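Local coordinates for protein 2-hydroxyethylphosphonate dioxygenase (Streptomyces viridochromogenes, PDB 4YAR) that catalyses the iron-dependent cleavage of 2-hydroxyethylphosphonate by dioxygen to hydroxymethylphosphonate and formate in the biosynthesis of the antibiotic phosphinothricin tripeptide, at residues P5-A9 and L33-D39; C117-P123 and S183-G188; A249-V255 and T278-L283; D349-E355 and P390-W396. The protein carries 1 engineered substitution. All coordinates share one frame; numbering follows the deposited sequence.

Interaction 1: P5-A9 and L33-D39; sequences PFKLA and LRRLLGD
P5 and L8 make an apolar contact between the start of helix 5-15 and the end of helix 30-36, within the N-terminal Cro/C1-type domain. The helix-turn-helix motif assigned there by similarity, 19-38, takes in all of 33-39 but its last residue. No hydrogen bond crosses the interface, and the two segments bury 300 Å², so the contact rests on van der Waals packing, mostly between apolar side chains. L37 is the first residue past the helix and the centre of an inverse gamma turn, which swings the chain across the pyrrolidine of P5. The ring lies against this bend: its CG is 3.5 Å from D39 CA, while CB meets L36 O at 3.2 Å. D39 and G38 are poorly ordered, and the D39 carboxylate pairs outside the contact with R69. L8, L33 and L36 are buried; L37 is partly exposed. L8 turns its CG anti to the backbone N (chi1 172°), which sends CD2 between three partners, with L52 of helix 49-55 backing L33 and L36. This methyl touches L36 CB at 4.0 Å and L37 CD2 at 3.7 Å, the L37 side chain crossing L8 at about a right angle, and reaches L33 CD1 at 3.5 Å.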
loop_
_atom_site.group_PDB
_atom_site.type_symbol
_atom_site.label_atom_id
_atom_site.label_comp_id
_atom_site.label_asym_id
_atom_site.label_seq_id
_atom_site.Cartn_x
_atom_site.Cartn_y
_atom_site.Cartn_z
ATOM N N PRO A 5 4.159 22.820 11.101
ATOM C CA PRO A 5 5.249 23.317 11.917
ATOM C C PRO A 5 6.473 22.378 11.847
ATOM O O PRO A 5 7.607 22.838 11.983
ATOM C CB PRO A 5 4.672 23.398 13.338
ATOM C CG PRO A 5 3.391 22.653 13.301
ATOM C CD PRO A 5 2.983 22.411 11.893
ATOM N N PHE A 6 6.238 21.100 11.565
ATOM C CA PHE A 6 7.372 20.131 11.422
ATOM C C PHE A 6 8.211 20.460 10.195
ATOM O O PHE A 6 9.458 20.417 10.217
ATOM C CB PHE A 6 6.820 18.700 11.323
ATOM C CG PHE A 6 7.877 17.642 11.259
ATOM C CD1 PHE A 6 8.789 17.503 12.301
ATOM C CD2 PHE A 6 7.941 16.744 10.167
ATOM C CE1 PHE A 6 9.743 16.519 12.275
ATOM C CE2 PHE A 6 8.915 15.753 10.153
ATOM C CZ PHE A 6 9.832 15.671 11.190
ATOM N N LYS A 7 7.515 20.811 9.123
ATOM C CA LYS A 7 8.153 21.096 7.888
ATOM C C LYS A 7 8.827 22.466 7.982
ATOM O O LYS A 7 9.892 22.688 7.412
ATOM C CB LYS A 7 7.151 21.044 6.729
ATOM C CG LYS A 7 6.714 19.636 6.347
ATOM C CD LYS A 7 5.617 19.727 5.305
ATOM C CE LYS A 7 5.186 18.362 4.798
ATOM N NZ LYS A 7 4.105 18.536 3.785
ATOM N N LEU A 8 8.212 23.383 8.719
ATOM C CA LEU A 8 8.753 24.750 8.809
ATOM C C LEU A 8 10.039 24.721 9.633
ATOM O O LEU A 8 11.087 25.292 9.241
ATOM C CB LEU A 8 7.676 25.702 9.430
ATOM C CG LEU A 8 8.154 27.124 9.779
ATOM C CD1 LEU A 8 8.642 27.825 8.555
ATOM C CD2 LEU A 8 7.041 27.916 10.464
ATOM N N ALA A 9 9.980 24.035 10.764
ATOM C CA ALA A 9 11.125 23.895 11.639
ATOM C C ALA A 9 12.252 23.210 10.891
ATOM O O ALA A 9 13.389 23.658 10.977
ATOM C CB ALA A 9 10.777 23.152 12.926
ATOM N N LEU A 33 5.275 33.856 13.691
ATOM C CA LEU A 33 6.125 32.687 13.399
ATOM C C LEU A 33 6.259 31.740 14.590
ATOM O O LEU A 33 6.207 30.515 14.406
ATOM C CB LEU A 33 7.505 33.126 12.950
ATOM C CG LEU A 33 8.446 32.015 12.447
ATOM C CD1 LEU A 33 7.894 31.252 11.263
ATOM C CD2 LEU A 33 9.694 32.726 12.008
ATOM N N ARG A 34 6.398 32.284 15.803
ATOM C CA ARG A 34 6.431 31.459 17.023
ATOM C C ARG A 34 5.155 30.658 17.158
ATOM O O ARG A 34 5.193 29.474 17.542
ATOM C CB ARG A 34 6.676 32.314 18.271
ATOM C CG ARG A 34 8.072 32.941 18.307
ATOM C CD ARG A 34 8.460 33.474 19.685
ATOM N NE ARG A 34 8.112 32.487 20.718
ATOM C CZ ARG A 34 7.183 32.619 21.678
ATOM N NH1 ARG A 34 6.482 33.750 21.851
ATOM N NH2 ARG A 34 6.975 31.602 22.511
ATOM N N ARG A 35 4.028 31.259 16.775
ATOM C CA ARG A 35 2.744 30.552 16.812
ATOM C C ARG A 35 2.616 29.490 15.724
ATOM O O ARG A 35 2.122 28.389 15.987
ATOM C CB ARG A 35 1.574 31.544 16.743
ATOM C CG ARG A 35 0.385 31.124 17.587
ATOM C CD ARG A 35 -0.729 32.158 17.608
ATOM N NE ARG A 35 -1.015 32.615 16.256
ATOM C CZ ARG A 35 -0.567 33.755 15.725
ATOM N NH1 ARG A 35 0.162 34.605 16.462
ATOM N NH2 ARG A 35 -0.860 34.060 14.451
ATOM N N LEU A 36 3.068 29.806 14.514
ATOM C CA LEU A 36 3.134 28.839 13.440
ATOM C C LEU A 36 3.918 27.559 13.859
ATOM O O LEU A 36 3.688 26.463 13.313
ATOM C CB LEU A 36 3.744 29.466 12.207
ATOM C CG LEU A 36 2.891 30.531 11.500
ATOM C CD1 LEU A 36 3.625 31.111 10.289
ATOM C CD2 LEU A 36 1.548 29.951 11.099
ATOM N N LEU A 37 4.845 27.706 14.805
ATOM C CA LEU A 37 5.507 26.554 15.427
ATOM C C LEU A 37 4.574 26.112 16.581
ATOM O O LEU A 37 4.807 26.375 17.750
ATOM C CB LEU A 37 6.947 26.922 15.847
ATOM C CG LEU A 37 7.832 27.629 14.790
ATOM C CD1 LEU A 37 8.984 28.398 15.430
ATOM C CD2 LEU A 37 8.377 26.726 13.682
ATOM N N GLY A 38 3.470 25.479 16.196
ATOM C CA GLY A 38 2.355 25.106 17.088
ATOM C C GLY A 38 1.255 24.587 16.168
ATOM O O GLY A 38 0.656 25.373 15.422
ATOM N N ASP A 39 0.979 23.276 16.227
ATOM C CA ASP A 39 0.393 22.534 15.078
ATOM C C ASP A 39 -0.702 23.304 14.339
ATOM O O ASP A 39 -0.511 23.667 13.175
ATOM C CB ASP A 39 -0.048 21.098 15.446
ATOM C CG ASP A 39 0.158 20.087 14.270
ATOM O OD1 ASP A 39 -0.575 20.147 13.261
ATOM O OD2 ASP A 39 1.061 19.225 14.345
#

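Interaction 2: C117-P123 and S183-G188; sequences CPSDRLP and SYSLAG
C117 and L186 share one nearly linear backbone hydrogen bond, L186 N to C117 O at 2.8 Å (171° at the hydrogen), by which the 117-123 loop joins strand 183-186 before a type I turn from P118 to R121 lifts it away. Next to that bond, S119 CA gives a CA-H...O contact to L186 O. Water continues the pairing: one molecule links C117 N to Y184 O, and another links S119 N to G188 O.

Among the side chains, P123 lies over the strand where S183 and S185 direct their CB atoms at the loop. Both serines hold OG between the backbone N and the carbonyl carbon (chi1 55° in each). From there S183 OG donates to P123 O at 2.8 Å, coming from above the carbonyl plane, 61° out of it; R146 NH1 also binds this oxygen, which therefore has two donors. S185 OG stands 3.7 Å from P123 CG and donates to a third water at 2.7 Å, bridging S185 to the carbonyls of S119 and R121 in the turn. C117 SG packs on S185 CB at 3.9 Å.

Strand 183-186 pairs on its other side with strand 143-146 and follows directly on H182, an iron ligand that binds cadmium in this crystal; the loop thus borders an edge strand of the cupin-type beta domain that carries the metal site.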
loop_
_atom_site.group_PDB
_atom_site.type_symbol
_atom_site.label_atom_id
_atom_site.label_comp_id
_atom_site.label_asym_id
_atom_site.label_seq_id
_atom_site.Cartn_x
_atom_site.Cartn_y
_atom_site.Cartn_z
ATOM N N CYS A 117 -20.024 -6.981 -19.373
ATOM C CA CYS A 117 -19.679 -7.562 -20.642
ATOM C C CYS A 117 -20.122 -9.020 -20.664
ATOM O O CYS A 117 -19.735 -9.846 -19.808
ATOM C CB CYS A 117 -18.179 -7.405 -20.903
ATOM S SG CYS A 117 -17.679 -8.147 -22.509
ATOM N N PRO A 118 -20.998 -9.374 -21.642
ATOM C CA PRO A 118 -21.562 -10.718 -21.648
ATOM C C PRO A 118 -20.537 -11.788 -22.077
ATOM O O PRO A 118 -19.443 -11.469 -22.600
ATOM C CB PRO A 118 -22.719 -10.610 -22.639
ATOM C CG PRO A 118 -22.292 -9.522 -23.555
ATOM C CD PRO A 118 -21.482 -8.552 -22.761
ATOM N N SER A 119 -20.916 -13.031 -21.851
ATOM C CA SER A 119 -20.026 -14.181 -22.023
ATOM C C SER A 119 -19.694 -14.367 -23.467
ATOM O O SER A 119 -18.654 -14.945 -23.761
ATOM C CB SER A 119 -20.682 -15.458 -21.496
ATOM O OG SER A 119 -21.890 -15.763 -22.149
ATOM N N ASP A 120 -20.516 -13.831 -24.396
ATOM C CA ASP A 120 -20.230 -14.094 -25.828
ATOM C C ASP A 120 -19.506 -12.889 -26.468
ATOM O O ASP A 120 -19.455 -12.737 -27.684
ATOM C CB ASP A 120 -21.527 -14.453 -26.556
ATOM C CG ASP A 120 -22.468 -13.279 -26.680
ATOM O OD1 ASP A 120 -22.333 -12.275 -25.932
ATOM O OD2 ASP A 120 -23.357 -13.362 -27.556
ATOM N N ARG A 121 -18.907 -12.022 -25.642
ATOM C CA ARG A 121 -18.092 -10.975 -26.153
ATOM C C ARG A 121 -16.785 -11.010 -25.401
ATOM O O ARG A 121 -16.759 -10.979 -24.157
ATOM C CB ARG A 121 -18.778 -9.623 -26.011
ATOM C CG ARG A 121 -17.952 -8.433 -26.503
ATOM C CD ARG A 121 -18.651 -7.073 -26.318
ATOM N NE ARG A 121 -19.915 -7.077 -27.044
ATOM C CZ ARG A 121 -20.032 -6.737 -28.324
ATOM N NH1 ARG A 121 -18.985 -6.322 -28.999
ATOM N NH2 ARG A 121 -21.217 -6.781 -28.914
ATOM N N LEU A 122 -15.694 -11.025 -26.136
ATOM C CA LEU A 122 -14.393 -11.013 -25.511
ATOM C C LEU A 122 -14.172 -9.580 -24.935
ATOM O O LEU A 122 -14.403 -8.577 -25.607
ATOM C CB LEU A 122 -13.336 -11.356 -26.558
ATOM C CG LEU A 122 -12.082 -12.005 -26.067
ATOM C CD1 LEU A 122 -12.445 -13.429 -25.664
ATOM C CD2 LEU A 122 -11.078 -11.989 -27.193
ATOM N N PRO A 123 -13.844 -9.483 -23.621
ATOM C CA PRO A 123 -13.826 -8.190 -22.996
ATOM C C PRO A 123 -12.551 -7.391 -23.365
ATOM O O PRO A 123 -11.451 -7.823 -23.101
ATOM C CB PRO A 123 -13.823 -8.515 -21.478
ATOM C CG PRO A 123 -13.218 -9.876 -21.371
ATOM C CD PRO A 123 -13.604 -10.578 -22.673
ATOM N N SER A 183 -9.085 -7.165 -17.985
ATOM C CA SER A 183 -10.521 -6.886 -18.094
ATOM C C SER A 183 -11.287 -8.094 -17.722
ATOM O O SER A 183 -10.711 -9.178 -17.523
ATOM C CB SER A 183 -10.921 -6.466 -19.531
ATOM O OG SER A 183 -10.503 -7.474 -20.455
ATOM N N TYR A 184 -12.615 -7.959 -17.647
ATOM C CA TYR A 184 -13.460 -9.055 -17.176
ATOM C C TYR A 184 -14.762 -9.123 -17.965
ATOM O O TYR A 184 -15.257 -8.073 -18.340
ATOM C CB TYR A 184 -13.822 -8.799 -15.686
ATOM C CG TYR A 184 -12.593 -8.625 -14.822
ATOM C CD1 TYR A 184 -11.892 -9.720 -14.327
ATOM C CD2 TYR A 184 -12.129 -7.387 -14.503
ATOM C CE1 TYR A 184 -10.736 -9.553 -13.549
ATOM C CE2 TYR A 184 -10.985 -7.197 -13.724
ATOM C CZ TYR A 184 -10.297 -8.278 -13.256
ATOM O OH TYR A 184 -9.183 -8.065 -12.491
ATOM N N SER A 185 -15.312 -10.339 -18.155
ATOM C CA SER A 185 -16.643 -10.511 -18.633
ATOM C C SER A 185 -17.355 -11.519 -17.801
ATOM O O SER A 185 -16.688 -12.253 -17.055
ATOM C CB SER A 185 -16.646 -11.002 -20.079
ATOM O OG SER A 185 -15.889 -12.181 -20.231
ATOM N N LEU A 186 -18.662 -11.656 -17.990
ATOM C CA LEU A 186 -19.397 -12.696 -17.321
ATOM C C LEU A 186 -19.064 -14.058 -17.931
ATOM O O LEU A 186 -18.883 -14.178 -19.128
ATOM C CB LEU A 186 -20.899 -12.432 -17.421
ATOM C CG LEU A 186 -21.354 -11.152 -16.795
ATOM C CD1 LEU A 186 -22.847 -10.949 -17.076
ATOM C CD2 LEU A 186 -21.136 -11.197 -15.262
ATOM N N ALA A 187 -18.881 -15.073 -17.109
ATOM C CA ALA A 187 -18.639 -16.376 -17.616
ATOM C C ALA A 187 -19.945 -16.996 -18.173
ATOM O O ALA A 187 -19.900 -17.858 -19.041
ATOM C CB ALA A 187 -17.969 -17.247 -16.570
ATOM N N GLY A 188 -21.104 -16.539 -17.717
ATOM C CA GLY A 188 -22.381 -17.057 -18.238
ATOM C C GLY A 188 -23.431 -16.042 -18.083
ATOM O O GLY A 188 -23.148 -14.835 -18.172
HETATM O O HOH W 1 -17.580 -6.394 -17.918
HETATM O O HOH W 2 -23.507 -13.259 -20.290
HETATM O O HOH W 3 -16.321 -13.351 -22.640
#

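Interaction 3: A249-V255 and T278-L283; sequences AAEAAGV and TLGRAL
L279 reaches across to A253 and V255 from helix 270-283. Its CB starts off to the flank of the facing helix, and an unusual first torsion (chi1 -117°) carries the branch back over the interface. At the tip, CD1 meets A253 CB at 3.8 Å and V255 CG2 at 4.1 Å, the V255 side chain crossing it at about a right angle. One methyl carbon thus touches both the last turn of helix 246-253 and V255, two residues past its end.

The remaining contacts follow the same surface. A282 CB sits 3.8 Å from A253 CB, where the two backbones are nearest, with 5.3 Å between A253 CA and A282 CA. L283 divides its fork, CD1 against A249 CB and CD2 against A252 CB, each at 3.9 Å. At the other end T278 CG2 lies 3.6 Å from A253 O, while its OG1 bonds back to T274 O in its own helix. G254, at positive phi, ends helix 246-253 in a Schellman motif with V255 N bonded to A250 O, and this reversal brings V255 back to face T278 and L279.

The short helical segments cross almost perpendicularly, at 87° with axes 9.0 Å apart. This contact belongs to the second Cro/C1-type domain, where a helix-turn-helix motif assigned by similarity, 245-265, includes 249-255; helix 231-241 lies against it, with L239 touching A249 and L283, and L235 touching L279.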
loop_
_atom_site.group_PDB
_atom_site.type_symbol
_atom_site.label_atom_id
_atom_site.label_comp_id
_atom_site.label_asym_id
_atom_site.label_seq_id
_atom_site.Cartn_x
_atom_site.Cartn_y
_atom_site.Cartn_z
ATOM N N ALA A 249 37.355 -4.182 0.033
ATOM C CA ALA A 249 36.238 -4.390 0.994
ATOM C C ALA A 249 36.505 -5.624 1.859
ATOM O O ALA A 249 36.359 -5.590 3.112
ATOM C CB ALA A 249 34.940 -4.563 0.224
ATOM N N ALA A 250 36.908 -6.691 1.206
ATOM C CA ALA A 250 37.209 -7.945 1.934
ATOM C C ALA A 250 38.346 -7.755 2.944
ATOM O O ALA A 250 38.202 -8.028 4.155
ATOM C CB ALA A 250 37.434 -9.059 0.954
ATOM N N GLU A 251 39.430 -7.151 2.511
ATOM C CA GLU A 251 40.441 -6.653 3.459
ATOM C C GLU A 251 39.995 -5.787 4.650
ATOM O O GLU A 251 40.442 -6.000 5.751
ATOM C CB GLU A 251 41.437 -5.827 2.685
ATOM C CG GLU A 251 42.431 -6.685 1.988
ATOM C CD GLU A 251 43.838 -6.309 2.391
ATOM O OE1 GLU A 251 44.008 -5.654 3.458
ATOM O OE2 GLU A 251 44.760 -6.686 1.648
ATOM N N ALA A 252 39.160 -4.770 4.420
ATOM C CA ALA A 252 38.681 -3.942 5.479
ATOM C C ALA A 252 37.875 -4.754 6.461
ATOM O O ALA A 252 37.844 -4.414 7.641
ATOM C CB ALA A 252 37.811 -2.799 4.938
ATOM N N ALA A 253 37.194 -5.778 5.992
ATOM C CA ALA A 253 36.298 -6.520 6.898
ATOM C C ALA A 253 36.968 -7.721 7.565
ATOM O O ALA A 253 36.366 -8.382 8.435
ATOM C CB ALA A 253 35.090 -6.997 6.126
ATOM N N GLY A 254 38.203 -7.994 7.167
ATOM C CA GLY A 254 38.929 -9.210 7.599
ATOM C C GLY A 254 38.454 -10.505 6.990
ATOM O O GLY A 254 38.655 -11.542 7.602
ATOM N N VAL A 255 37.904 -10.478 5.767
ATOM C CA VAL A 255 37.265 -11.622 5.127
ATOM C C VAL A 255 38.063 -12.091 3.979
ATOM O O VAL A 255 38.441 -11.275 3.120
ATOM C CB VAL A 255 35.821 -11.274 4.657
ATOM C CG1 VAL A 255 35.220 -12.331 3.717
ATOM C CG2 VAL A 255 34.937 -11.027 5.866
ATOM N N THR A 278 29.297 -9.205 8.313
ATOM C CA THR A 278 30.604 -8.734 8.722
ATOM C C THR A 278 31.069 -7.609 7.755
ATOM O O THR A 278 31.578 -6.564 8.195
ATOM C CB THR A 278 31.599 -9.859 8.646
ATOM O OG1 THR A 278 31.248 -10.856 9.611
ATOM C CG2 THR A 278 32.950 -9.298 8.921
ATOM N N LEU A 279 30.834 -7.821 6.457
ATOM C CA LEU A 279 31.097 -6.758 5.491
ATOM C C LEU A 279 30.257 -5.507 5.717
ATOM O O LEU A 279 30.768 -4.367 5.690
ATOM C CB LEU A 279 30.830 -7.244 4.070
ATOM C CG LEU A 279 32.018 -7.260 3.139
ATOM C CD1 LEU A 279 32.861 -8.491 3.412
ATOM C CD2 LEU A 279 31.505 -7.313 1.719
ATOM N N GLY A 280 28.959 -5.702 5.982
ATOM C CA GLY A 280 28.098 -4.537 6.245
ATOM C C GLY A 280 28.503 -3.741 7.450
ATOM O O GLY A 280 28.408 -2.499 7.452
ATOM N N ARG A 281 28.864 -4.426 8.508
ATOM C CA ARG A 281 29.331 -3.740 9.752
ATOM C C ARG A 281 30.550 -2.908 9.436
ATOM O O ARG A 281 30.669 -1.759 9.874
ATOM C CB ARG A 281 29.782 -4.742 10.867
ATOM C CG ARG A 281 28.661 -5.439 11.608
ATOM C CD ARG A 281 29.133 -6.029 12.953
ATOM N NE ARG A 281 28.175 -7.021 13.450
ATOM C CZ ARG A 281 28.187 -8.332 13.185
ATOM N NH1 ARG A 281 29.130 -8.889 12.424
ATOM N NH2 ARG A 281 27.234 -9.103 13.706
ATOM N N ALA A 282 31.472 -3.490 8.665
ATOM C CA ALA A 282 32.759 -2.842 8.414
ATOM C C ALA A 282 32.651 -1.650 7.506
ATOM O O ALA A 282 33.371 -0.681 7.708
ATOM C CB ALA A 282 33.739 -3.825 7.825
ATOM N N LEU A 283 31.804 -1.743 6.486
ATOM C CA LEU A 283 31.634 -0.703 5.433
ATOM C C LEU A 283 30.466 0.248 5.582
ATOM O O LEU A 283 30.356 1.281 4.868
ATOM C CB LEU A 283 31.527 -1.396 4.079
ATOM C CG LEU A 283 32.757 -2.172 3.565
ATOM C CD1 LEU A 283 32.928 -1.757 2.102
ATOM C CD2 LEU A 283 34.063 -1.862 4.259
#

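Interaction 4: D349-E355 and P390-W396; sequences DLIDHAE and PFVRHRW
D349 and R395 meet because R395 starts with CG between its backbone N and carbonyl carbon (chi1 61°) and bends again at chi3 (77°), laying its guanidinium beside the carboxylate. The grip is side-on and two-pronged: NE donates to D349 OD1 at 2.7 Å and NH2 to D349 OD2 at 2.9 Å. Both oxygens lie in the guanidinium plane, although the carboxylate plane is turned 39° from it. R393 NE makes a longer salt bridge to D349 OD2, at 3.7 Å.

Adjacent to the salt bridge, L350 and H394 form an antiparallel hydrogen-bonded pair, with L350 N to H394 O at 2.7 Å and H394 N to L350 O at 2.9 Å. L350 CB sits over one face of the imidazole, whose ND1 donates to V392 O and whose NE2 bonds to Y358. Further along, F391 N binds D352 O, and H353 CA makes a CH-pi contact over one face of the F391 ring, 3.9 Å from its centroid.

R395 also pairs with E368 and D370, so it has three acidic partners. These would be expected to offset its charge, with R393 adding a second positive group near D349, while both nitrogens of H394 are engaged, fixing the ring's rotation.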
loop_
_atom_site.group_PDB
_atom_site.type_symbol
_atom_site.label_atom_id
_atom_site.label_comp_id
_atom_site.label_asym_id
_atom_site.label_seq_id
_atom_site.Cartn_x
_atom_site.Cartn_y
_atom_site.Cartn_z
ATOM N N ASP A 349 -10.378 -6.336 19.944
ATOM C CA ASP A 349 -9.966 -5.047 19.449
ATOM C C ASP A 349 -9.055 -5.344 18.258
ATOM O O ASP A 349 -8.247 -6.292 18.301
ATOM C CB ASP A 349 -9.301 -4.163 20.525
ATOM C CG ASP A 349 -10.341 -3.327 21.314
ATOM O OD1 ASP A 349 -11.503 -3.734 21.347
ATOM O OD2 ASP A 349 -10.074 -2.191 21.835
ATOM N N LEU A 350 -9.299 -4.618 17.168
ATOM C CA LEU A 350 -8.404 -4.566 16.030
ATOM C C LEU A 350 -7.569 -3.290 16.075
ATOM O O LEU A 350 -8.085 -2.164 16.288
ATOM C CB LEU A 350 -9.215 -4.654 14.732
ATOM C CG LEU A 350 -10.145 -5.847 14.674
ATOM C CD1 LEU A 350 -11.154 -5.682 13.557
ATOM C CD2 LEU A 350 -9.427 -7.174 14.522
ATOM N N ILE A 351 -6.278 -3.460 15.871
ATOM C CA ILE A 351 -5.287 -2.373 15.848
ATOM C C ILE A 351 -4.364 -2.916 14.712
ATOM O O ILE A 351 -3.857 -4.029 14.760
ATOM C CB ILE A 351 -4.561 -2.062 17.189
ATOM C CG1 ILE A 351 -5.507 -2.115 18.420
ATOM C CG2 ILE A 351 -4.017 -0.633 17.194
ATOM C CD1 ILE A 351 -4.881 -1.753 19.791
ATOM N N ASP A 352 -4.255 -2.185 13.618
ATOM C CA ASP A 352 -3.393 -2.615 12.552
ATOM C C ASP A 352 -2.258 -1.608 12.392
ATOM O O ASP A 352 -2.442 -0.459 12.638
ATOM C CB ASP A 352 -4.147 -2.624 11.199
ATOM C CG ASP A 352 -4.857 -3.935 10.908
ATOM O OD1 ASP A 352 -5.882 -4.112 11.559
ATOM O OD2 ASP A 352 -4.502 -4.661 9.894
ATOM N N HIS A 353 -1.128 -2.042 11.870
ATOM C CA HIS A 353 0.016 -1.095 11.711
ATOM C C HIS A 353 0.031 -0.165 10.470
ATOM O O HIS A 353 1.024 0.545 10.208
ATOM C CB HIS A 353 1.308 -1.840 11.855
ATOM C CG HIS A 353 1.632 -2.734 10.710
ATOM N ND1 HIS A 353 2.100 -2.242 9.511
ATOM C CD2 HIS A 353 1.665 -4.089 10.608
ATOM C CE1 HIS A 353 2.360 -3.250 8.706
ATOM N NE2 HIS A 353 2.159 -4.375 9.356
ATOM N N ALA A 354 -1.045 -0.234 9.685
ATOM C CA ALA A 354 -1.288 0.663 8.610
ATOM C C ALA A 354 -2.825 0.747 8.349
ATOM O O ALA A 354 -3.600 0.343 9.162
ATOM C CB ALA A 354 -0.508 0.193 7.380
ATOM N N GLU A 355 -3.222 1.280 7.199
ATOM C CA GLU A 355 -4.615 1.553 6.874
ATOM C C GLU A 355 -5.412 0.281 6.563
ATOM O O GLU A 355 -4.909 -0.730 6.060
ATOM C CB GLU A 355 -4.709 2.495 5.680
ATOM C CG GLU A 355 -4.038 3.846 5.846
ATOM C CD GLU A 355 -4.183 4.753 4.629
ATOM O OE1 GLU A 355 -5.027 4.525 3.749
ATOM O OE2 GLU A 355 -3.463 5.751 4.620
ATOM N N PRO A 390 -3.859 4.230 10.379
ATOM C CA PRO A 390 -2.909 3.336 11.052
ATOM C C PRO A 390 -3.068 3.449 12.573
ATOM O O PRO A 390 -3.241 4.551 13.091
ATOM C CB PRO A 390 -1.557 3.885 10.621
ATOM C CG PRO A 390 -1.846 4.548 9.312
ATOM C CD PRO A 390 -3.161 5.215 9.500
ATOM N N PHE A 391 -2.983 2.320 13.247
ATOM C CA PHE A 391 -3.048 2.238 14.699
ATOM C C PHE A 391 -4.346 2.742 15.333
ATOM O O PHE A 391 -4.363 3.047 16.529
ATOM C CB PHE A 391 -1.796 2.860 15.303
ATOM C CG PHE A 391 -0.573 2.049 15.038
ATOM C CD1 PHE A 391 -0.367 0.866 15.711
ATOM C CD2 PHE A 391 0.346 2.411 14.052
ATOM C CE1 PHE A 391 0.734 0.096 15.480
ATOM C CE2 PHE A 391 1.430 1.630 13.787
ATOM C CZ PHE A 391 1.662 0.471 14.518
ATOM N N VAL A 392 -5.449 2.860 14.540
ATOM C CA VAL A 392 -6.724 3.225 15.097
ATOM C C VAL A 392 -7.364 1.968 15.669
ATOM O O VAL A 392 -7.669 1.053 14.963
ATOM C CB VAL A 392 -7.620 3.869 14.031
ATOM C CG1 VAL A 392 -9.040 4.019 14.500
ATOM C CG2 VAL A 392 -6.965 5.114 13.539
ATOM N N ARG A 393 -7.675 2.013 16.966
ATOM C CA ARG A 393 -8.221 0.840 17.644
ATOM C C ARG A 393 -9.739 0.839 17.375
ATOM O O ARG A 393 -10.406 1.840 17.442
ATOM C CB ARG A 393 -7.868 0.854 19.150
ATOM C CG ARG A 393 -8.440 -0.241 20.042
ATOM C CD ARG A 393 -8.522 0.290 21.483
ATOM N NE ARG A 393 -7.257 0.124 22.189
ATOM C CZ ARG A 393 -6.865 0.840 23.257
ATOM N NH1 ARG A 393 -7.629 1.820 23.777
ATOM N NH2 ARG A 393 -5.678 0.593 23.821
ATOM N N HIS A 394 -10.204 -0.296 16.972
ATOM C CA HIS A 394 -11.611 -0.465 16.515
ATOM C C HIS A 394 -12.041 -1.908 16.661
ATOM O O HIS A 394 -11.260 -2.837 16.987
ATOM C CB HIS A 394 -11.779 0.042 15.038
ATOM C CG HIS A 394 -10.997 -0.745 14.030
ATOM N ND1 HIS A 394 -9.627 -0.663 13.896
ATOM C CD2 HIS A 394 -11.410 -1.652 13.111
ATOM C CE1 HIS A 394 -9.228 -1.455 12.922
ATOM N NE2 HIS A 394 -10.294 -2.076 12.436
ATOM N N ARG A 395 -13.342 -2.114 16.506
ATOM C CA ARG A 395 -13.905 -3.440 16.608
ATOM C C ARG A 395 -15.253 -3.433 15.862
ATOM O O ARG A 395 -15.828 -2.397 15.600
ATOM C CB ARG A 395 -14.104 -3.820 18.083
ATOM C CG ARG A 395 -15.047 -2.877 18.757
ATOM C CD ARG A 395 -14.940 -3.033 20.259
ATOM N NE ARG A 395 -13.736 -2.376 20.758
ATOM C CZ ARG A 395 -13.576 -1.073 20.908
ATOM N NH1 ARG A 395 -14.562 -0.254 20.679
ATOM N NH2 ARG A 395 -12.403 -0.588 21.346
ATOM N N TRP A 396 -15.672 -4.615 15.471
ATOM C CA TRP A 396 -17.000 -4.839 14.829
ATOM C C TRP A 396 -17.901 -5.658 15.793
ATOM O O TRP A 396 -17.413 -6.631 16.402
ATOM C CB TRP A 396 -16.868 -5.580 13.537
ATOM C CG TRP A 396 -16.214 -4.858 12.428
ATOM C CD1 TRP A 396 -14.900 -4.907 12.122
ATOM C CD2 TRP A 396 -16.832 -4.010 11.437
ATOM N NE1 TRP A 396 -14.642 -4.106 11.015
ATOM C CE2 TRP A 396 -15.807 -3.547 10.580
ATOM C CE3 TRP A 396 -18.135 -3.565 11.201
ATOM C CZ2 TRP A 396 -16.064 -2.688 9.522
ATOM C CZ3 TRP A 396 -18.377 -2.708 10.174
ATOM C CH2 TRP A 396 -17.357 -2.304 9.305
HETATM O O HOH W 4 -6.181 -0.243 13.056
#

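In the fold
From the N terminus, interaction 1 comes first: helix 5-15 meets the end of helix 30-36 across 23 mostly helical residues, inside the first Cro/C1-type domain. Interaction 2 then closes a 59-residue excursion containing several strands, joining the loop after strand 111-115 to edge strand 183-186. Interaction 3 spans 22 residues of the second Cro/C1-type domain, and interaction 4 brings the loop before strand 355-362 to strand 394-397 across 34 residues rich in strand. The four run in series, none nested or crossed, and none touches another. Interactions 1 and 2 lie on opposite sides of the chain's centre, with centres about 56 Å apart; interactions 1 and 4 are the closest pair, about 30 Å between centres.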